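Local structure of UDP-N-Acetylglucosamine 2-Epimerase (Thermus thermophilus, 1V4V) at residues P16-M21 / Q50-F55; L183-L188 / S267-M272; S275-T280 / G330-P335. The protein probably catalyses the reversible epimerisation of UDP-N-acetylglucosamine at C2 of the sugar and works as a homodimer. One frame throughout, in Å; residues are numbered along the deposited sequence.

Contact 1: residues P16-M21 / Q50-F55; sequences PEATKM and QALSLF
Ala18 and Thr19 on helix 15-29 meet Leu52 of helix 45-53 and Phe55 in the chain that follows it, in the N-terminal Rossmann-like domain. Each of these successive helices links neighbouring strands of the parallel sheet, so this is a worked example of how consecutive beta-alpha-beta units pack side by side. The backbones come nearest at Ala18 and Leu52, whose CA atoms are 6.7 Å apart. Ala18 offers its methyl directly, and Leu52 covers the remaining gap with one branch: Leu52 CD2 rests 3.9 Å from Ala18 CB. The reach depends on Leu52 CG lying anti to its own carbonyl carbon (chi1 -75°). Three residues after Leu52, the Phe55 ring comes up to Thr19 more loosely. Its CZ carbon approaches both CA and CG2 of Thr19, at 4.4 Å in each case. Thr19 thus borders the ring with its CA and methyl, while its OG1 is hydrogen-bonded to Arg15 O within the helix. The contact is entirely apolar and mostly buried. Phe12 of strand 6-12 touches both Ala18 and Leu52 and so joins the pair to the sheet, and helix 177-188 lies alongside, with Ala181 against Thr19 and Leu184 against Phe55.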
loop_
_atom_site.group_PDB
_atom_site.type_symbol
_atom_site.label_atom_id
_atom_site.label_comp_id
_atom_site.label_asym_id
_atom_site.label_seq_id
_atom_site.Cartn_x
_atom_site.Cartn_y
_atom_site.Cartn_z
ATOM N N PRO A 16 16.143 -2.698 -15.925
ATOM C CA PRO A 16 15.464 -3.987 -15.744
ATOM C C PRO A 16 13.940 -3.841 -15.848
ATOM O O PRO A 16 13.248 -4.723 -16.361
ATOM C CB PRO A 16 15.909 -4.412 -14.346
ATOM C CG PRO A 16 17.289 -3.836 -14.251
ATOM C CD PRO A 16 17.099 -2.452 -14.830
ATOM N N GLU A 17 13.422 -2.726 -15.348
ATOM C CA GLU A 17 11.989 -2.474 -15.405
ATOM C C GLU A 17 11.584 -2.222 -16.855
ATOM O O GLU A 17 10.591 -2.759 -17.330
ATOM C CB GLU A 17 11.629 -1.270 -14.529
ATOM C CG GLU A 17 11.999 -1.454 -13.053
ATOM C CD GLU A 17 11.670 -0.242 -12.194
ATOM O OE1 GLU A 17 11.564 0.877 -12.740
ATOM O OE2 GLU A 17 11.533 -0.407 -10.962
ATOM N N ALA A 18 12.370 -1.417 -17.559
ATOM C CA ALA A 18 12.082 -1.106 -18.954
ATOM C C ALA A 18 11.984 -2.391 -19.778
ATOM O O ALA A 18 11.088 -2.550 -20.610
ATOM C CB ALA A 18 13.172 -0.191 -19.519
ATOM N N THR A 19 12.907 -3.313 -19.531
ATOM C CA THR A 19 12.934 -4.581 -20.246
ATOM C C THR A 19 11.655 -5.381 -20.053
ATOM O O THR A 19 11.102 -5.917 -21.009
ATOM C CB THR A 19 14.131 -5.449 -19.786
ATOM O OG1 THR A 19 15.355 -4.778 -20.111
ATOM C CG2 THR A 19 14.105 -6.806 -20.470
ATOM N N LYS A 20 11.182 -5.460 -18.814
ATOM C CA LYS A 20 9.971 -6.217 -18.527
ATOM C C LYS A 20 8.701 -5.496 -18.974
ATOM O O LYS A 20 7.662 -6.128 -19.169
ATOM C CB LYS A 20 9.894 -6.529 -17.033
ATOM C CG LYS A 20 11.014 -7.442 -16.544
ATOM C CD LYS A 20 10.862 -7.755 -15.067
ATOM C CE LYS A 20 11.998 -8.640 -14.564
ATOM N NZ LYS A 20 12.059 -9.930 -15.296
HETATM N N MSE A 21 8.787 -4.180 -19.152
HETATM C CA MSE A 21 7.621 -3.405 -19.571
HETATM C C MSE A 21 7.489 -3.252 -21.088
HETATM O O MSE A 21 6.381 -3.077 -21.601
HETATM C CB MSE A 21 7.648 -2.024 -18.911
HETATM C CG MSE A 21 7.402 -2.067 -17.413
HETATM SE SE MSE A 21 5.616 -2.641 -16.938
HETATM C CE MSE A 21 5.047 -1.029 -16.020
ATOM N N GLN A 50 18.456 4.719 -24.026
ATOM C CA GLN A 50 19.167 3.832 -24.935
ATOM C C GLN A 50 18.695 2.389 -24.788
ATOM O O GLN A 50 18.717 1.617 -25.748
ATOM C CB GLN A 50 20.672 3.910 -24.670
ATOM C CG GLN A 50 21.520 3.533 -25.868
ATOM C CD GLN A 50 21.292 4.467 -27.039
ATOM O OE1 GLN A 50 21.550 5.669 -26.948
ATOM N NE2 GLN A 50 20.801 3.922 -28.147
ATOM N N ALA A 51 18.268 2.028 -23.582
ATOM C CA ALA A 51 17.787 0.679 -23.316
ATOM C C ALA A 51 16.477 0.424 -24.053
ATOM O O ALA A 51 16.251 -0.661 -24.589
ATOM C CB ALA A 51 17.596 0.483 -21.820
ATOM N N LEU A 52 15.613 1.431 -24.078
ATOM C CA LEU A 52 14.330 1.309 -24.756
ATOM C C LEU A 52 14.500 1.305 -26.275
ATOM O O LEU A 52 13.600 0.897 -27.004
ATOM C CB LEU A 52 13.401 2.451 -24.333
ATOM C CG LEU A 52 12.801 2.331 -22.928
ATOM C CD1 LEU A 52 12.117 3.633 -22.529
ATOM C CD2 LEU A 52 11.810 1.175 -22.904
ATOM N N SER A 53 15.662 1.753 -26.743
ATOM C CA SER A 53 15.945 1.803 -28.177
ATOM C C SER A 53 15.854 0.442 -28.851
ATOM O O SER A 53 15.289 0.326 -29.940
ATOM C CB SER A 53 17.332 2.400 -28.429
ATOM O OG SER A 53 17.366 3.772 -28.078
ATOM N N LEU A 54 16.413 -0.583 -28.213
ATOM C CA LEU A 54 16.380 -1.932 -28.770
ATOM C C LEU A 54 14.971 -2.344 -29.146
ATOM O O LEU A 54 14.757 -2.969 -30.181
ATOM C CB LEU A 54 16.919 -2.964 -27.773
ATOM C CG LEU A 54 16.646 -4.421 -28.192
ATOM C CD1 LEU A 54 17.544 -4.792 -29.366
ATOM C CD2 LEU A 54 16.881 -5.367 -27.033
ATOM N N PHE A 55 14.008 -1.996 -28.298
ATOM C CA PHE A 55 12.622 -2.367 -28.541
ATOM C C PHE A 55 11.866 -1.360 -29.392
ATOM O O PHE A 55 10.674 -1.521 -29.635
ATOM C CB PHE A 55 11.893 -2.567 -27.209
ATOM C CG PHE A 55 12.659 -3.402 -26.223
ATOM C CD1 PHE A 55 13.512 -2.806 -25.301
ATOM C CD2 PHE A 55 12.548 -4.790 -26.232
ATOM C CE1 PHE A 55 14.245 -3.578 -24.400
ATOM C CE2 PHE A 55 13.276 -5.571 -25.337
ATOM C CZ PHE A 55 14.127 -4.964 -24.418
#

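Contact 2: residues L183-L188 / S267-M272; sequences LLAAKL and SMAALM
Ala269 on helix 265-273 directs its methyl at the backbone of helix 177-188, where it settles against Ala185 and Ala186. The contact illustrates how small residues let two helices approach closely: there is no longer side chain between them, and the segment axes pass 7.1 Å apart. They do so almost perpendicularly, with a signed crossing angle of -89°. At the crossing point the CA atoms of Ala186 and Ala270 are just 4.1 Å apart.

The methyls face main chain as much as they face one another. Ala269 CB points toward the other helix and lies 3.6 Å from Ala186 N, with Ala186 CA equally near. Ala186 returns the contact: its CB leaves the helix at a slant and ends up beside the peptide carbonyl of Ala269, 3.6 Å from Ala269 O. Between the methyls themselves, Ala186 CB is 3.8 Å from Ala269 CB. Ala185 CB flanks Ala269 CB at 4.0 Å, so that the Ala269 methyl touches both residues of the Ala185-Ala186 pair. Further along, Ala270 sets its CB 3.8 Å from Ala186 O, a van der Waals contact of a methyl with a carbonyl oxygen. All four alanines are buried.

Around this crossing, Tyr265 touches Ala185, and Arg273 and Leu292 touch Ala186, while Ser267 OG is hydrogen-bonded to Arg190 O, just past helix 177-188. The crossing ties helix 177-188, whose Leu184 touches Phe55 of the N-terminal domain, to helix 265-273 of the C-terminal domain, whose Leu271 and Met268 lie on Val234 and Pro236 of strand 232-236.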
loop_
_atom_site.group_PDB
_atom_site.type_symbol
_atom_site.label_atom_id
_atom_site.label_comp_id
_atom_site.label_asym_id
_atom_site.label_seq_id
_atom_site.Cartn_x
_atom_site.Cartn_y
_atom_site.Cartn_z
ATOM N N LEU A 183 12.425 -13.021 -26.070
ATOM C CA LEU A 183 11.999 -13.340 -27.429
ATOM C C LEU A 183 12.064 -12.102 -28.316
ATOM O O LEU A 183 12.492 -12.172 -29.471
ATOM C CB LEU A 183 10.573 -13.893 -27.423
ATOM C CG LEU A 183 10.376 -15.271 -26.788
ATOM C CD1 LEU A 183 8.889 -15.579 -26.665
ATOM C CD2 LEU A 183 11.071 -16.325 -27.641
ATOM N N LEU A 184 11.638 -10.967 -27.770
ATOM C CA LEU A 184 11.657 -9.706 -28.505
ATOM C C LEU A 184 13.096 -9.252 -28.753
ATOM O O LEU A 184 13.449 -8.847 -29.863
ATOM C CB LEU A 184 10.899 -8.632 -27.714
ATOM C CG LEU A 184 10.851 -7.213 -28.288
ATOM C CD1 LEU A 184 10.290 -7.238 -29.701
ATOM C CD2 LEU A 184 9.990 -6.337 -27.385
ATOM N N ALA A 185 13.924 -9.325 -27.716
ATOM C CA ALA A 185 15.316 -8.917 -27.828
ATOM C C ALA A 185 16.039 -9.768 -28.870
ATOM O O ALA A 185 16.868 -9.261 -29.628
ATOM C CB ALA A 185 16.011 -9.039 -26.479
ATOM N N ALA A 186 15.715 -11.057 -28.912
ATOM C CA ALA A 186 16.355 -11.959 -29.866
ATOM C C ALA A 186 15.984 -11.577 -31.293
ATOM O O ALA A 186 16.831 -11.573 -32.188
ATOM C CB ALA A 186 15.942 -13.392 -29.591
ATOM N N LYS A 187 14.711 -11.256 -31.494
ATOM C CA LYS A 187 14.212 -10.877 -32.807
ATOM C C LYS A 187 14.794 -9.556 -33.300
ATOM O O LYS A 187 15.157 -9.428 -34.469
ATOM C CB LYS A 187 12.684 -10.778 -32.772
ATOM C CG LYS A 187 12.073 -10.255 -34.060
ATOM C CD LYS A 187 10.567 -10.109 -33.947
ATOM C CE LYS A 187 9.995 -9.489 -35.213
ATOM N NZ LYS A 187 10.606 -8.157 -35.492
ATOM N N LEU A 188 14.878 -8.578 -32.407
ATOM C CA LEU A 188 15.391 -7.256 -32.757
ATOM C C LEU A 188 16.910 -7.165 -32.731
ATOM O O LEU A 188 17.497 -6.273 -33.348
ATOM C CB LEU A 188 14.805 -6.205 -31.804
ATOM C CG LEU A 188 13.278 -6.104 -31.794
ATOM C CD1 LEU A 188 12.836 -5.105 -30.735
ATOM C CD2 LEU A 188 12.782 -5.686 -33.171
ATOM N N SER A 267 22.078 -8.664 -28.612
ATOM C CA SER A 267 23.030 -9.469 -29.362
ATOM C C SER A 267 23.193 -10.854 -28.738
ATOM O O SER A 267 23.358 -11.849 -29.450
ATOM C CB SER A 267 24.383 -8.765 -29.435
ATOM O OG SER A 267 25.267 -9.477 -30.282
HETATM N N MSE A 268 23.149 -10.915 -27.411
HETATM C CA MSE A 268 23.279 -12.193 -26.716
HETATM C C MSE A 268 22.035 -13.044 -26.947
HETATM O O MSE A 268 22.137 -14.247 -27.166
HETATM C CB MSE A 268 23.486 -11.975 -25.214
HETATM C CG MSE A 268 23.488 -13.264 -24.390
HETATM SE SE MSE A 268 24.861 -14.535 -24.908
HETATM C CE MSE A 268 26.087 -14.270 -23.444
ATOM N N ALA A 269 20.860 -12.421 -26.895
ATOM C CA ALA A 269 19.615 -13.151 -27.113
ATOM C C ALA A 269 19.591 -13.739 -28.521
ATOM O O ALA A 269 19.142 -14.869 -28.727
ATOM C CB ALA A 269 18.412 -12.230 -26.912
ATOM N N ALA A 270 20.072 -12.964 -29.489
ATOM C CA ALA A 270 20.106 -13.415 -30.875
ATOM C C ALA A 270 21.056 -14.605 -31.015
ATOM O O ALA A 270 20.741 -15.586 -31.685
ATOM C CB ALA A 270 20.548 -12.272 -31.785
ATOM N N LEU A 271 22.217 -14.512 -30.375
ATOM C CA LEU A 271 23.200 -15.592 -30.426
ATOM C C LEU A 271 22.606 -16.875 -29.852
ATOM O O LEU A 271 22.712 -17.945 -30.448
ATOM C CB LEU A 271 24.445 -15.207 -29.630
ATOM C CG LEU A 271 25.533 -16.276 -29.493
ATOM C CD1 LEU A 271 26.051 -16.687 -30.873
ATOM C CD2 LEU A 271 26.659 -15.723 -28.644
HETATM N N MSE A 272 21.985 -16.771 -28.681
HETATM C CA MSE A 272 21.383 -17.944 -28.063
HETATM C C MSE A 272 20.311 -18.553 -28.957
HETATM O O MSE A 272 20.266 -19.771 -29.142
HETATM C CB MSE A 272 20.772 -17.588 -26.703
HETATM C CG MSE A 272 21.782 -17.251 -25.625
HETATM SE SE MSE A 272 20.911 -17.102 -23.889
HETATM C CE MSE A 272 20.129 -15.359 -24.119
#

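Contact 3: residues S275-T280 / G330-P335; sequences SLLLVT and GLLENP
Leu277 of strand 275-280, just after the chain turns a corner at Leu276, projects its side chain at Leu331 and Leu332 in the last turn of helix 321-332. Following it outward shows how a single branched residue can serve two partners. At the root, Leu277 CB points toward the helix but stays 4.5 Å from Leu332 CD2, and CG, too, makes no close contact with either leucine. The touching is left to the two methyls. With CG anti to the backbone N (chi1 168°), the fork at CG is placed so that the methyls part between the two leucines. Leu277 CD1 goes to Leu331, meeting its CD2 at 3.6 Å, the shorter of the two methyl contacts. Leu277 CD2 goes to Leu332, lying 3.8 Å from its CD2 and 4.1 Å from its CG.

The partners arrive differently. Leu331 already points at the strand and meets Leu277 at an oblique angle. Leu332 leaves the helix to one side, and its chain crosses that of Leu277 at about a right angle; with CG anti to the carbonyl carbon (chi1 -73°), it brings CD2 back to the interface. Val297 of the adjoining strand 296-298 touches both Leu277 and Leu331, and Leu338 and Met341 of helix 335-343 also press on Leu331. That following helix is preceded by Asn334 at its N-cap, whose OD1 accepts a hydrogen bond from Glu337 N. Helices laid over a parallel sheet, with aliphatic residues filling the seam between the layers, are characteristic of a Rossmann-like alpha/beta domain, here the C-terminal one of the GT-B fold.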
loop_
_atom_site.group_PDB
_atom_site.type_symbol
_atom_site.label_atom_id
_atom_site.label_comp_id
_atom_site.label_asym_id
_atom_site.label_seq_id
_atom_site.Cartn_x
_atom_site.Cartn_y
_atom_site.Cartn_z
ATOM N N SER A 275 21.584 -20.755 -31.515
ATOM C CA SER A 275 22.387 -21.873 -31.028
ATOM C C SER A 275 21.595 -23.154 -30.785
ATOM O O SER A 275 20.391 -23.118 -30.526
ATOM C CB SER A 275 23.104 -21.473 -29.737
ATOM O OG SER A 275 23.957 -20.358 -29.954
ATOM N N LEU A 276 22.298 -24.281 -30.862
ATOM C CA LEU A 276 21.707 -25.601 -30.655
ATOM C C LEU A 276 21.646 -25.905 -29.168
ATOM O O LEU A 276 20.859 -26.739 -28.717
ATOM C CB LEU A 276 22.582 -26.691 -31.294
ATOM C CG LEU A 276 22.882 -26.729 -32.793
ATOM C CD1 LEU A 276 23.859 -27.866 -33.079
ATOM C CD2 LEU A 276 21.602 -26.928 -33.578
ATOM N N LEU A 277 22.500 -25.230 -28.410
ATOM C CA LEU A 277 22.604 -25.484 -26.981
ATOM C C LEU A 277 23.308 -24.341 -26.274
ATOM O O LEU A 277 24.156 -23.670 -26.863
ATOM C CB LEU A 277 23.418 -26.763 -26.777
ATOM C CG LEU A 277 23.933 -27.145 -25.393
ATOM C CD1 LEU A 277 22.766 -27.646 -24.557
ATOM C CD2 LEU A 277 25.014 -28.227 -25.512
ATOM N N LEU A 278 22.942 -24.133 -25.012
ATOM C CA LEU A 278 23.562 -23.117 -24.166
ATOM C C LEU A 278 24.246 -23.834 -23.006
ATOM O O LEU A 278 23.626 -24.658 -22.328
ATOM C CB LEU A 278 22.521 -22.151 -23.587
ATOM C CG LEU A 278 23.093 -21.259 -22.474
ATOM C CD1 LEU A 278 24.147 -20.318 -23.067
ATOM C CD2 LEU A 278 21.978 -20.465 -21.795
ATOM N N VAL A 279 25.525 -23.536 -22.800
ATOM C CA VAL A 279 26.290 -24.107 -21.696
ATOM C C VAL A 279 26.522 -22.927 -20.758
ATOM O O VAL A 279 27.063 -21.902 -21.172
ATOM C CB VAL A 279 27.654 -24.651 -22.169
ATOM C CG1 VAL A 279 28.458 -25.170 -20.972
ATOM C CG2 VAL A 279 27.443 -25.766 -23.191
ATOM N N THR A 280 26.114 -23.051 -19.499
ATOM C CA THR A 280 26.295 -21.933 -18.579
ATOM C C THR A 280 26.315 -22.361 -17.117
ATOM O O THR A 280 26.076 -23.525 -16.797
ATOM C CB THR A 280 25.156 -20.906 -18.757
ATOM O OG1 THR A 280 25.409 -19.755 -17.945
ATOM C CG2 THR A 280 23.809 -21.521 -18.337
ATOM N N GLY A 330 27.453 -36.284 -24.699
ATOM C CA GLY A 330 26.294 -37.159 -24.804
ATOM C C GLY A 330 25.055 -36.434 -25.303
ATOM O O GLY A 330 24.319 -36.944 -26.150
ATOM N N LEU A 331 24.825 -35.233 -24.785
ATOM C CA LEU A 331 23.665 -34.443 -25.182
ATOM C C LEU A 331 23.755 -34.003 -26.645
ATOM O O LEU A 331 22.773 -34.079 -27.384
ATOM C CB LEU A 331 23.535 -33.212 -24.278
ATOM C CG LEU A 331 22.307 -32.335 -24.543
ATOM C CD1 LEU A 331 21.046 -33.156 -24.337
ATOM C CD2 LEU A 331 22.315 -31.134 -23.612
ATOM N N LEU A 332 24.928 -33.544 -27.065
ATOM C CA LEU A 332 25.108 -33.102 -28.445
ATOM C C LEU A 332 24.922 -34.250 -29.433
ATOM O O LEU A 332 24.640 -34.021 -30.612
ATOM C CB LEU A 332 26.485 -32.450 -28.625
ATOM C CG LEU A 332 26.588 -31.053 -27.990
ATOM C CD1 LEU A 332 28.030 -30.556 -28.010
ATOM C CD2 LEU A 332 25.674 -30.095 -28.733
ATOM N N GLU A 333 25.072 -35.483 -28.955
ATOM C CA GLU A 333 24.882 -36.650 -29.811
ATOM C C GLU A 333 23.529 -37.329 -29.566
ATOM O O GLU A 333 23.314 -38.477 -29.958
ATOM C CB GLU A 333 26.045 -37.634 -29.614
ATOM C CG GLU A 333 27.321 -37.118 -30.273
ATOM C CD GLU A 333 28.554 -37.969 -30.014
ATOM O OE1 GLU A 333 29.522 -37.833 -30.794
ATOM O OE2 GLU A 333 28.570 -38.754 -29.041
ATOM N N ASN A 334 22.614 -36.606 -28.922
ATOM C CA ASN A 334 21.280 -37.127 -28.628
ATOM C C ASN A 334 20.275 -36.081 -29.107
ATOM O O ASN A 334 19.741 -35.295 -28.313
ATOM C CB ASN A 334 21.108 -37.358 -27.120
ATOM C CG ASN A 334 19.917 -38.256 -26.794
ATOM O OD1 ASN A 334 18.864 -38.167 -27.422
ATOM N ND2 ASN A 334 20.083 -39.121 -25.798
ATOM N N PRO A 335 20.015 -36.044 -30.422
ATOM C CA PRO A 335 19.066 -35.060 -30.953
ATOM C C PRO A 335 17.675 -35.140 -30.319
ATOM O O PRO A 335 16.983 -34.124 -30.193
ATOM C CB PRO A 335 19.062 -35.349 -32.460
ATOM C CG PRO A 335 19.457 -36.802 -32.543
ATOM C CD PRO A 335 20.540 -36.914 -31.489
#

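Overall arrangement
The three contacts follow one another along the chain without interlacing, and together they run across both domains of the GT-B fold. Contact 1 belongs to the helical layer of the N-terminal sheet, and contact 3 to a helix-to-strand seam of the C-terminal sheet; their centres are about 30 Å apart. Contact 2 lies between them, its centre about 13 Å from that of contact 1 and 19 Å from that of contact 3. It touches both: Ala185 CB is 3.8 Å from Leu54 CD2, and Met272 SE is 4.1 Å from Leu278 CD2. Helices 177-188 and 265-273 thus lie where the two Rossmann-like domains meet and connect their packing.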